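Local coordinates for PpBBE-like 1 D396N (PDB 6EO5), which is the flavin-dependent cellobiose oxidase of a moss, here as an engineered single-site variant, a berberine bridge enzyme homologue with bicovalently bound FAD, at residues S159-G164 against Y365-S370; A202-I207 against Q466-K471; K240-W245 against S389-Q394. All blocks are in the same frame, centred on the assembly; numbering follows the deposited sequence.

Contact 1 of 3, residues S159-G164 against Y365-S370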
loop_
_atom_site.group_PDB
_atom_site.type_symbol
_atom_site.label_atom_id
_atom_site.label_comp_id
_atom_site.label_asym_id
_atom_site.label_seq_id
_atom_site.Cartn_x
_atom_site.Cartn_y
_atom_site.Cartn_z
ATOM N N SER A 159 -4.534 8.954 -8.651
ATOM C CA SER A 159 -4.027 10.277 -9.006
ATOM C C SER A 159 -2.523 10.397 -8.785
ATOM O O SER A 159 -1.988 11.515 -8.828
ATOM C CB SER A 159 -4.774 11.386 -8.250
ATOM O OG SER A 159 -4.640 11.277 -6.849
ATOM N N SER A 160 -1.821 9.268 -8.605
ATOM C CA SER A 160 -0.410 9.304 -8.216
ATOM C C SER A 160 0.500 9.787 -9.338
ATOM O O SER A 160 1.576 10.318 -9.054
ATOM C CB SER A 160 0.057 7.924 -7.740
ATOM O OG SER A 160 -0.380 7.643 -6.418
ATOM N N ARG A 161 0.113 9.609 -10.609
ATOM C CA ARG A 161 0.987 10.061 -11.689
ATOM C C ARG A 161 0.979 11.579 -11.819
ATOM O O ARG A 161 1.894 12.152 -12.417
ATOM C CB ARG A 161 0.612 9.365 -13.005
ATOM C CG ARG A 161 0.857 7.832 -12.940
ATOM C CD ARG A 161 0.665 7.098 -14.267
ATOM N NE ARG A 161 1.775 7.269 -15.211
ATOM C CZ ARG A 161 1.758 8.124 -16.233
ATOM N NH1 ARG A 161 0.689 8.883 -16.433
ATOM N NH2 ARG A 161 2.801 8.222 -17.055
ATOM N N LYS A 162 -0.005 12.246 -11.229
ATOM C CA LYS A 162 0.002 13.695 -11.169
ATOM C C LYS A 162 0.608 14.178 -9.860
ATOM O O LYS A 162 1.516 15.014 -9.870
ATOM C CB LYS A 162 -1.425 14.226 -11.331
ATOM C CG LYS A 162 -1.535 15.718 -11.522
ATOM C CD LYS A 162 -0.906 16.139 -12.836
ATOM C CE LYS A 162 -1.131 17.621 -13.105
ATOM N NZ LYS A 162 -0.105 18.135 -14.050
ATOM N N PHE A 163 0.139 13.627 -8.735
ATOM C CA PHE A 163 0.408 14.169 -7.405
ATOM C C PHE A 163 1.498 13.429 -6.630
ATOM O O PHE A 163 1.845 13.868 -5.523
ATOM C CB PHE A 163 -0.874 14.165 -6.555
ATOM C CG PHE A 163 -2.030 14.921 -7.166
ATOM C CD1 PHE A 163 -1.818 16.078 -7.915
ATOM C CD2 PHE A 163 -3.334 14.477 -6.977
ATOM C CE1 PHE A 163 -2.883 16.771 -8.460
ATOM C CE2 PHE A 163 -4.410 15.174 -7.517
ATOM C CZ PHE A 163 -4.183 16.318 -8.260
ATOM N N GLY A 164 2.028 12.321 -7.162
ATOM C CA GLY A 164 3.050 11.531 -6.496
ATOM C C GLY A 164 2.460 10.373 -5.711
ATOM O O GLY A 164 1.255 10.103 -5.736
ATOM N N TYR A 365 -1.381 -4.240 -12.917
ATOM C CA TYR A 365 -0.178 -3.547 -13.384
ATOM C C TYR A 365 -0.385 -2.049 -13.206
ATOM O O TYR A 365 -1.104 -1.428 -13.995
ATOM C CB TYR A 365 0.108 -3.881 -14.849
ATOM C CG TYR A 365 0.162 -5.367 -15.168
ATOM C CD1 TYR A 365 -0.998 -6.134 -15.219
ATOM C CD2 TYR A 365 1.370 -5.999 -15.446
ATOM C CE1 TYR A 365 -0.951 -7.493 -15.522
ATOM C CE2 TYR A 365 1.423 -7.358 -15.755
ATOM C CZ TYR A 365 0.258 -8.098 -15.789
ATOM O OH TYR A 365 0.293 -9.445 -16.100
ATOM N N ASN A 366 0.234 -1.463 -12.179
ATOM C CA ASN A 366 0.116 -0.027 -11.925
ATOM C C ASN A 366 1.120 0.730 -12.778
ATOM O O ASN A 366 2.318 0.445 -12.718
ATOM C CB ASN A 366 0.358 0.292 -10.455
ATOM C CG ASN A 366 -0.715 -0.250 -9.564
ATOM O OD1 ASN A 366 -1.807 -0.572 -10.023
ATOM N ND2 ASN A 366 -0.417 -0.350 -8.270
ATOM N N LEU A 367 0.650 1.710 -13.543
ATOM C CA LEU A 367 1.529 2.423 -14.459
ATOM C C LEU A 367 2.317 3.495 -13.712
ATOM O O LEU A 367 1.740 4.290 -12.963
ATOM C CB LEU A 367 0.712 3.046 -15.588
ATOM C CG LEU A 367 1.525 3.851 -16.595
ATOM C CD1 LEU A 367 2.300 2.895 -17.486
ATOM C CD2 LEU A 367 0.625 4.777 -17.409
ATOM N N TYR A 368 3.647 3.497 -13.902
ATOM C CA TYR A 368 4.512 4.543 -13.374
ATOM C C TYR A 368 4.914 5.420 -14.574
ATOM O O TYR A 368 4.114 6.248 -15.029
ATOM C CB TYR A 368 5.713 3.974 -12.623
ATOM C CG TYR A 368 5.419 3.381 -11.253
ATOM C CD1 TYR A 368 4.520 2.324 -11.099
ATOM C CD2 TYR A 368 6.060 3.865 -10.117
ATOM C CE1 TYR A 368 4.254 1.779 -9.849
ATOM C CE2 TYR A 368 5.800 3.327 -8.864
ATOM C CZ TYR A 368 4.899 2.284 -8.740
ATOM O OH TYR A 368 4.652 1.734 -7.500
ATOM N N GLY A 369 6.140 5.276 -15.076
ATOM C CA GLY A 369 6.524 5.925 -16.315
ATOM C C GLY A 369 7.238 7.250 -16.114
ATOM O O GLY A 369 7.144 7.903 -15.074
ATOM N N SER A 370 7.935 7.668 -17.175
ATOM C CA SER A 370 8.791 8.845 -17.109
ATOM C C SER A 370 8.005 10.148 -16.930
ATOM O O SER A 370 8.541 11.104 -16.354
ATOM C CB SER A 370 9.656 8.914 -18.364
ATOM O OG SER A 370 8.835 9.044 -19.510
#
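R161 reaches from the short helix 160-163 to the end of strand 361-367, where its guanidinium meets the carbonyl of Y368 and the side chain of L367. The main bond runs from R161 NE to Y368 O (2.6 Å) and is nearly straight, with an N-H...O angle of 162°. The oxygen lies close to the guanidinium plane, and NE in turn approaches in the plane of the carbonyl. R161 NH2 adds a weak second bond to Y368 O at 3.1 Å, so one oxygen is shared by two donors along the same edge of the group. The arginine chain is stretched at chi2 and then bends at chi3 (77°), which turns the guanidinium so that this edge meets the carbonyl. R161 CD passes 3.3 Å from L367 O, which also accepts from W156 NE1.

L367 contributes by shape. With CG anti to the backbone N (chi1 179°), its CD2 methyl is carried over one face of the guanidinium, 3.5 Å from R161 NE, and the two side chains run obliquely across each other. Leucine suits this spot because a branched apolar end can rest on the flat, weakly hydrated face of an arginine while leaving the polar rim clear. G369 comes up to that rim, its CA 4.4 Å from R161 NH2; its backbone angles demand glycine, and a side chain would point at the arginine. The side chain of Y368 sets out away from the helix, and its hydroxyl bonds to Y337 OH.

The guanidinium rim also meets other main-chain oxygens: NH1 bonds to I253 O and P250 O, NH2 to V249 O. A buried arginine is thus held by several carbonyl dipoles, whose negative ends probably help to stabilise its positive charge.

Contact 2 of 3, residues A202-I207 against Q466-K471. With FAD (flavin-adenine dinucleotide), chain C.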
loop_
_atom_site.group_PDB
_atom_site.type_symbol
_atom_site.label_atom_id
_atom_site.label_comp_id
_atom_site.label_asym_id
_atom_site.label_seq_id
_atom_site.Cartn_x
_atom_site.Cartn_y
_atom_site.Cartn_z
ATOM N N ALA A 202 7.429 1.100 8.035
ATOM C CA ALA A 202 6.606 0.104 8.713
ATOM C C ALA A 202 7.337 -0.520 9.907
ATOM O O ALA A 202 8.339 -1.225 9.729
ATOM C CB ALA A 202 6.172 -0.988 7.734
ATOM N N THR A 203 6.853 -0.237 11.125
ATOM C CA THR A 203 7.337 -0.821 12.378
ATOM C C THR A 203 8.781 -0.461 12.728
ATOM O O THR A 203 9.060 -0.062 13.862
ATOM C CB THR A 203 7.185 -2.348 12.341
ATOM O OG1 THR A 203 5.811 -2.698 12.536
ATOM C CG2 THR A 203 8.044 -3.020 13.430
ATOM N N SER A 204 9.696 -0.553 11.756
ATOM C CA SER A 204 11.121 -0.715 12.046
ATOM C C SER A 204 11.718 0.409 12.886
ATOM O O SER A 204 12.754 0.194 13.526
ATOM C CB SER A 204 11.919 -0.850 10.744
ATOM O OG SER A 204 11.726 -2.128 10.154
ATOM N N TYR A 205 11.107 1.600 12.899
ATOM C CA TYR A 205 11.686 2.761 13.569
ATOM C C TYR A 205 10.818 3.308 14.690
ATOM O O TYR A 205 11.149 4.356 15.250
ATOM C CB TYR A 205 11.978 3.880 12.564
ATOM C CG TYR A 205 12.957 3.458 11.500
ATOM C CD1 TYR A 205 12.519 2.868 10.320
ATOM C CD2 TYR A 205 14.319 3.619 11.682
ATOM C CE1 TYR A 205 13.416 2.467 9.344
ATOM C CE2 TYR A 205 15.227 3.218 10.711
ATOM C CZ TYR A 205 14.772 2.645 9.545
ATOM O OH TYR A 205 15.671 2.255 8.577
ATOM N N GLY A 206 9.736 2.634 15.047
ATOM C CA GLY A 206 8.875 3.130 16.093
ATOM C C GLY A 206 7.446 3.215 15.617
ATOM O O GLY A 206 7.099 2.762 14.521
ATOM N N ILE A 207 6.602 3.816 16.448
ATOM C CA ILE A 207 5.163 3.838 16.234
ATOM C C ILE A 207 4.781 5.257 15.834
ATOM O O ILE A 207 4.747 6.157 16.678
ATOM C CB ILE A 207 4.405 3.377 17.481
ATOM C CG1 ILE A 207 4.849 1.957 17.838
ATOM C CG2 ILE A 207 2.901 3.479 17.255
ATOM C CD1 ILE A 207 4.138 1.357 18.991
ATOM N N GLN A 466 10.714 -8.976 8.344
ATOM C CA GLN A 466 11.398 -8.142 7.358
ATOM C C GLN A 466 11.577 -6.712 7.857
ATOM O O GLN A 466 11.457 -5.750 7.096
ATOM C CB GLN A 466 10.669 -8.175 6.018
ATOM C CG GLN A 466 11.084 -9.353 5.146
ATOM C CD GLN A 466 10.105 -9.637 4.030
ATOM O OE1 GLN A 466 8.920 -9.873 4.276
ATOM N NE2 GLN A 466 10.591 -9.611 2.792
ATOM N N SER A 467 11.897 -6.546 9.136
ATOM C CA SER A 467 12.298 -5.245 9.646
ATOM C C SER A 467 13.722 -4.902 9.197
ATOM O O SER A 467 14.522 -5.773 8.845
ATOM C CB SER A 467 12.205 -5.214 11.175
ATOM O OG SER A 467 12.812 -6.351 11.772
ATOM N N ILE A 468 14.029 -3.611 9.197
ATOM C CA ILE A 468 15.394 -3.219 8.836
ATOM C C ILE A 468 16.363 -3.830 9.845
ATOM O O ILE A 468 16.120 -3.752 11.068
ATOM C CB ILE A 468 15.522 -1.682 8.779
ATOM C CG1 ILE A 468 14.466 -1.076 7.839
ATOM C CG2 ILE A 468 16.900 -1.271 8.307
ATOM C CD1 ILE A 468 14.567 -1.516 6.376
ATOM N N PRO A 469 17.422 -4.500 9.406
ATOM C CA PRO A 469 18.328 -5.170 10.345
ATOM C C PRO A 469 19.325 -4.208 10.978
ATOM O O PRO A 469 19.472 -3.056 10.572
ATOM C CB PRO A 469 19.041 -6.194 9.458
ATOM C CG PRO A 469 19.035 -5.572 8.112
ATOM C CD PRO A 469 17.742 -4.818 8.001
ATOM N N LEU A 470 20.037 -4.725 11.984
ATOM C CA LEU A 470 21.091 -3.984 12.673
ATOM C C LEU A 470 22.495 -4.263 12.135
ATOM O O LEU A 470 23.410 -3.484 12.418
ATOM C CB LEU A 470 21.050 -4.285 14.177
ATOM C CG LEU A 470 19.870 -3.654 14.933
ATOM C CD1 LEU A 470 19.585 -4.378 16.217
ATOM C CD2 LEU A 470 20.143 -2.200 15.248
ATOM N N LYS A 471 22.693 -5.326 11.354
ATOM C CA LYS A 471 24.008 -5.671 10.819
ATOM C C LYS A 471 24.135 -5.208 9.371
ATOM O O LYS A 471 23.305 -5.560 8.527
ATOM C CB LYS A 471 24.257 -7.180 10.894
ATOM C CG LYS A 471 24.240 -7.793 12.286
ATOM C CD LYS A 471 24.432 -9.315 12.196
ATOM C CE LYS A 471 23.432 -9.956 11.217
ATOM N NZ LYS A 471 23.465 -11.456 11.227
HETATM P PA FAD C . -1.061 -2.857 8.471
HETATM O O1A FAD C . -1.088 -4.373 8.349
HETATM O O2A FAD C . -1.794 -2.379 9.698
HETATM O O5B FAD C . 0.424 -2.228 8.412
HETATM C C5B FAD C . 1.406 -2.726 7.528
HETATM C C4B FAD C . 2.803 -2.541 8.108
HETATM O O4B FAD C . 2.981 -1.203 8.537
HETATM C C3B FAD C . 3.038 -3.419 9.325
HETATM O O3B FAD C . 4.406 -3.759 9.371
HETATM C C2B FAD C . 2.726 -2.492 10.470
HETATM O O2B FAD C . 3.375 -2.885 11.654
HETATM C C1B FAD C . 3.216 -1.152 9.935
HETATM N N9A FAD C . 2.484 -0.057 10.608
HETATM C C8A FAD C . 1.119 0.086 10.702
HETATM N N7A FAD C . 0.845 1.201 11.412
HETATM C C5A FAD C . 2.011 1.773 11.779
HETATM C C6A FAD C . 2.297 2.907 12.516
HETATM N N6A FAD C . 1.304 3.648 12.996
HETATM N N1A FAD C . 3.609 3.263 12.741
HETATM C C2A FAD C . 4.624 2.478 12.244
HETATM N N3A FAD C . 4.339 1.344 11.515
HETATM C C4A FAD C . 3.049 0.994 11.288
HETATM N N1 FAD C . -1.304 -0.643 -2.016
HETATM C C2 FAD C . -1.186 0.461 -2.867
HETATM O O2 FAD C . -0.129 1.118 -2.974
HETATM N N3 FAD C . -2.287 0.851 -3.611
HETATM C C4 FAD C . -3.477 0.161 -3.522
HETATM O O4 FAD C . -4.440 0.537 -4.182
HETATM C C4X FAD C . -3.593 -0.936 -2.680
HETATM N N5 FAD C . -4.800 -1.591 -2.562
HETATM C C5X FAD C . -5.011 -2.460 -1.509
HETATM C C6 FAD C . -6.275 -3.008 -1.319
HETATM C C7 FAD C . -6.585 -3.798 -0.201
HETATM C C7M FAD C . -7.978 -4.361 -0.022
HETATM C C8 FAD C . -5.540 -4.131 0.687
HETATM C C8M FAD C . -5.770 -5.075 1.852
HETATM C C9 FAD C . -4.246 -3.642 0.427
HETATM C C9A FAD C . -3.962 -2.788 -0.654
HETATM N N10 FAD C . -2.676 -2.320 -0.959
HETATM C C10 FAD C . -2.511 -1.314 -1.891
HETATM C "C1'" FAD C . -1.496 -2.662 -0.112
HETATM C "C2'" FAD C . -1.382 -1.641 1.017
HETATM O "O2'" FAD C . -0.811 -0.423 0.598
HETATM C "C3'" FAD C . -0.526 -2.231 2.113
HETATM O "O3'" FAD C . -1.174 -3.411 2.522
HETATM C "C4'" FAD C . -0.376 -1.233 3.258
HETATM O "O4'" FAD C . 0.884 -1.432 3.869
HETATM C "C5'" FAD C . -1.521 -1.379 4.258
HETATM O "O5'" FAD C . -1.369 -0.568 5.404
HETATM P P FAD C . -2.269 -0.903 6.706
HETATM O O1P FAD C . -2.055 0.166 7.752
HETATM O O2P FAD C . -3.725 -1.120 6.393
HETATM O O3P FAD C . -1.758 -2.376 7.105
#
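I468 N donates to S204 OG from one loop to the other (2.9 Å), in a nearly straight bond with an N-H...O angle of 160°. The hydroxyl reaches it because S204 OG lies beside its own backbone N (chi1 -74°), which brings it to the peptide joining S467 and I468; there it also rests 3.3 Å from S467 CB. Serine fits well here, being small enough to let the chains close up yet able to satisfy a main-chain N-H. An alanine in place of S204 is likely to leave the amide of I468 without its acceptor and the two loops without their direct polar tie.

Beside this bond, I468 lays its CG1 branch 3.6 Å from Y205 OH and 4.0 Å from Y205 CE1. The two side chains approach at a slant, with the CG2 methyl also near the phenolic oxygen. The hydroxyl itself bonds to L449 O, in the helix 446-456 against which I468 packs, so Y205 joins apolar contact with a polar hold on that helix.

The other flank of the 202-207 loop faces the cofactor. T203 N donates to N3A of the FAD adenine at 3.0 Å, and G206 O lies 3.4 Å from its C2A. G206 has a positive phi that leaves no room for a CB. T203 to G206 form a type I beta turn, which thus holds the adenine edge with its backbone on one flank and receives the berberine-like C-terminal region on the other, as part of the FAD pocket of a VAO-type flavoprotein.

Contact 3 of 3, residues K240-W245 against S389-Q394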
loop_
_atom_site.group_PDB
_atom_site.type_symbol
_atom_site.label_atom_id
_atom_site.label_comp_id
_atom_site.label_asym_id
_atom_site.label_seq_id
_atom_site.Cartn_x
_atom_site.Cartn_y
_atom_site.Cartn_z
ATOM N N LYS A 240 0.062 -6.055 -24.781
ATOM C CA LYS A 240 1.042 -5.357 -25.610
ATOM C C LYS A 240 0.598 -3.929 -25.902
ATOM O O LYS A 240 1.405 -2.994 -25.842
ATOM C CB LYS A 240 1.274 -6.119 -26.912
ATOM C CG LYS A 240 2.418 -5.587 -27.754
ATOM C CD LYS A 240 2.750 -6.579 -28.864
ATOM C CE LYS A 240 3.724 -5.998 -29.879
ATOM N NZ LYS A 240 4.731 -5.192 -29.151
ATOM N N SER A 241 -0.689 -3.740 -26.198
ATOM C CA SER A 241 -1.189 -2.397 -26.464
ATOM C C SER A 241 -1.114 -1.518 -25.225
ATOM O O SER A 241 -0.832 -0.317 -25.328
ATOM C CB SER A 241 -2.616 -2.462 -26.980
ATOM O OG SER A 241 -3.070 -1.151 -27.209
ATOM N N PHE A 242 -1.372 -2.097 -24.048
ATOM C CA PHE A 242 -1.199 -1.364 -22.794
ATOM C C PHE A 242 0.239 -0.880 -22.628
ATOM O O PHE A 242 0.474 0.292 -22.304
ATOM C CB PHE A 242 -1.629 -2.248 -21.619
ATOM C CG PHE A 242 -1.151 -1.767 -20.272
ATOM C CD1 PHE A 242 -1.641 -0.583 -19.718
ATOM C CD2 PHE A 242 -0.230 -2.522 -19.541
ATOM C CE1 PHE A 242 -1.210 -0.143 -18.468
ATOM C CE2 PHE A 242 0.212 -2.099 -18.290
ATOM C CZ PHE A 242 -0.284 -0.898 -17.750
ATOM N N GLN A 243 1.217 -1.769 -22.867
ATOM C CA GLN A 243 2.633 -1.405 -22.756
ATOM C C GLN A 243 3.009 -0.284 -23.718
ATOM O O GLN A 243 3.680 0.679 -23.333
ATOM C CB GLN A 243 3.515 -2.616 -23.025
ATOM C CG GLN A 243 3.760 -3.489 -21.831
ATOM C CD GLN A 243 4.971 -4.385 -22.019
ATOM O OE1 GLN A 243 5.543 -4.878 -21.050
ATOM N NE2 GLN A 243 5.362 -4.606 -23.276
ATOM N N SER A 244 2.628 -0.418 -24.993
ATOM C CA SER A 244 2.951 0.614 -25.972
ATOM C C SER A 244 2.336 1.942 -25.579
ATOM O O SER A 244 3.014 2.972 -25.570
ATOM C CB SER A 244 2.463 0.202 -27.353
ATOM O OG SER A 244 2.907 -1.099 -27.654
ATOM N N TRP A 245 1.043 1.926 -25.241
ATOM C CA TRP A 245 0.342 3.135 -24.826
ATOM C C TRP A 245 0.948 3.726 -23.556
ATOM O O TRP A 245 1.095 4.957 -23.441
ATOM C CB TRP A 245 -1.138 2.807 -24.615
ATOM C CG TRP A 245 -1.952 3.901 -23.948
ATOM C CD1 TRP A 245 -2.451 5.019 -24.539
ATOM C CD2 TRP A 245 -2.378 3.952 -22.571
ATOM N NE1 TRP A 245 -3.149 5.768 -23.624
ATOM C CE2 TRP A 245 -3.122 5.138 -22.409
ATOM C CE3 TRP A 245 -2.202 3.112 -21.463
ATOM C CZ2 TRP A 245 -3.694 5.504 -21.188
ATOM C CZ3 TRP A 245 -2.768 3.484 -20.247
ATOM C CH2 TRP A 245 -3.501 4.667 -20.121
ATOM N N SER A 389 10.736 2.705 -13.233
ATOM C CA SER A 389 10.025 1.603 -13.857
ATOM C C SER A 389 8.914 2.125 -14.755
ATOM O O SER A 389 8.453 3.262 -14.621
ATOM C CB SER A 389 9.412 0.692 -12.798
ATOM O OG SER A 389 8.332 1.394 -12.191
ATOM N N LEU A 390 8.465 1.260 -15.667
ATOM C CA LEU A 390 7.251 1.568 -16.414
ATOM C C LEU A 390 6.013 1.200 -15.599
ATOM O O LEU A 390 5.079 2.006 -15.492
ATOM C CB LEU A 390 7.264 0.840 -17.758
ATOM C CG LEU A 390 6.138 1.138 -18.744
ATOM C CD1 LEU A 390 6.027 2.645 -19.057
ATOM C CD2 LEU A 390 6.325 0.310 -20.022
ATOM N N TYR A 391 6.004 0.009 -14.991
ATOM C CA TYR A 391 4.878 -0.419 -14.173
ATOM C C TYR A 391 5.334 -1.481 -13.176
ATOM O O TYR A 391 6.396 -2.094 -13.329
ATOM C CB TYR A 391 3.725 -0.936 -15.046
ATOM C CG TYR A 391 4.082 -2.098 -15.945
ATOM C CD1 TYR A 391 4.060 -3.411 -15.464
ATOM C CD2 TYR A 391 4.411 -1.892 -17.282
ATOM C CE1 TYR A 391 4.373 -4.469 -16.279
ATOM C CE2 TYR A 391 4.723 -2.952 -18.111
ATOM C CZ TYR A 391 4.707 -4.239 -17.604
ATOM O OH TYR A 391 5.024 -5.312 -18.416
ATOM N N SER A 392 4.514 -1.682 -12.142
ATOM C CA SER A 392 4.668 -2.767 -11.184
ATOM C C SER A 392 3.675 -3.873 -11.513
ATOM O O SER A 392 2.640 -3.622 -12.131
ATOM C CB SER A 392 4.410 -2.273 -9.763
ATOM O OG SER A 392 3.082 -1.756 -9.652
ATOM N N ILE A 393 3.981 -5.101 -11.096
ATOM C CA ILE A 393 3.047 -6.218 -11.241
ATOM C C ILE A 393 2.661 -6.708 -9.852
ATOM O O ILE A 393 3.528 -7.125 -9.071
ATOM C CB ILE A 393 3.628 -7.378 -12.070
ATOM C CG1 ILE A 393 4.164 -6.915 -13.423
ATOM C CG2 ILE A 393 2.557 -8.438 -12.289
ATOM C CD1 ILE A 393 4.688 -8.067 -14.271
ATOM N N GLN A 394 1.368 -6.695 -9.551
ATOM C CA GLN A 394 0.857 -7.331 -8.343
ATOM C C GLN A 394 0.329 -8.719 -8.705
ATOM O O GLN A 394 -0.536 -8.847 -9.582
ATOM C CB GLN A 394 -0.230 -6.486 -7.682
ATOM C CG GLN A 394 -0.543 -6.948 -6.268
ATOM C CD GLN A 394 -1.843 -6.390 -5.723
ATOM O OE1 GLN A 394 -2.331 -6.826 -4.678
ATOM N NE2 GLN A 394 -2.413 -5.429 -6.432
#
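Helix 235-246 lies on the seven-stranded antiparallel sheet, and at this interface Q243 and F242 meet Y391 at the start of strand 391-398. The phenol of Y391 donates through OH to Q243 OE1 at 2.7 Å. It uses a lone pair of the amide oxygen, approaching in the carbonyl plane at a C=O...O angle of 138°. Tyrosine suits the position because its ring can fill the apolar layer between sheet and helix while its hydroxyl meets the glutamine beyond. From the tyrosine's side, OE1 sits at the ring edge, near its plane, while the amide and ring planes are turned 49° apart. The glutamine chain runs extended beyond CG, long enough to span from helix to strand, and its CG packs 3.9 Å from Y391 CE2. OE1 also accepts from L343 N, so two donors grip this buried oxygen and hold the amide's rotation.

The start of the strand helps to place Y391. L390 and Y391 form a classic beta bulge, both facing V338 of the neighbouring edge strand 331-338, consistent with both consecutive side chains pointing toward the helix. In Y391 the ring leaves between the backbone N and the carbonyl carbon (chi1 59°), which sends it out toward Q243 and F242. L390 takes the lesser share: its CD2 methyl approaches Q243 O at 4.3 Å, filling space beside the helix backbone without competing for polar partners.

F242 meets a face of the tyrosine ring. Its CE2 comes over that face, 4.3 Å from Y391 CD2, and the two rings meet obliquely with their centroids 5.9 Å apart. The phenylalanine is wedged further against F257 and Y365 of the sheet and F285 of helix 279-288.

Contacts 1 and 3 are neighbours, their centres 11 Å apart, on the adjacent strands 361-367 and 391-398 of one seven-stranded antiparallel sheet. Main-chain pairing joins them directly, Y368 N lying 2.6 Å from L390 O in a probable hydrogen bond. Contact 1 ties the sheet to helix 160-163 of the FAD-binding domain; contact 3 ties it to helix 235-246. Contact 2 lies apart, with centres 27 Å from contact 1 and 32 Å from contact 3, at the adenine end of the cofactor. Along the chain contact 3 is nested within the loop closed by contact 2, while contact 1 crosses both, so regions far apart in sequence are interleaved, both at the sheet with its helices and at the adenine site.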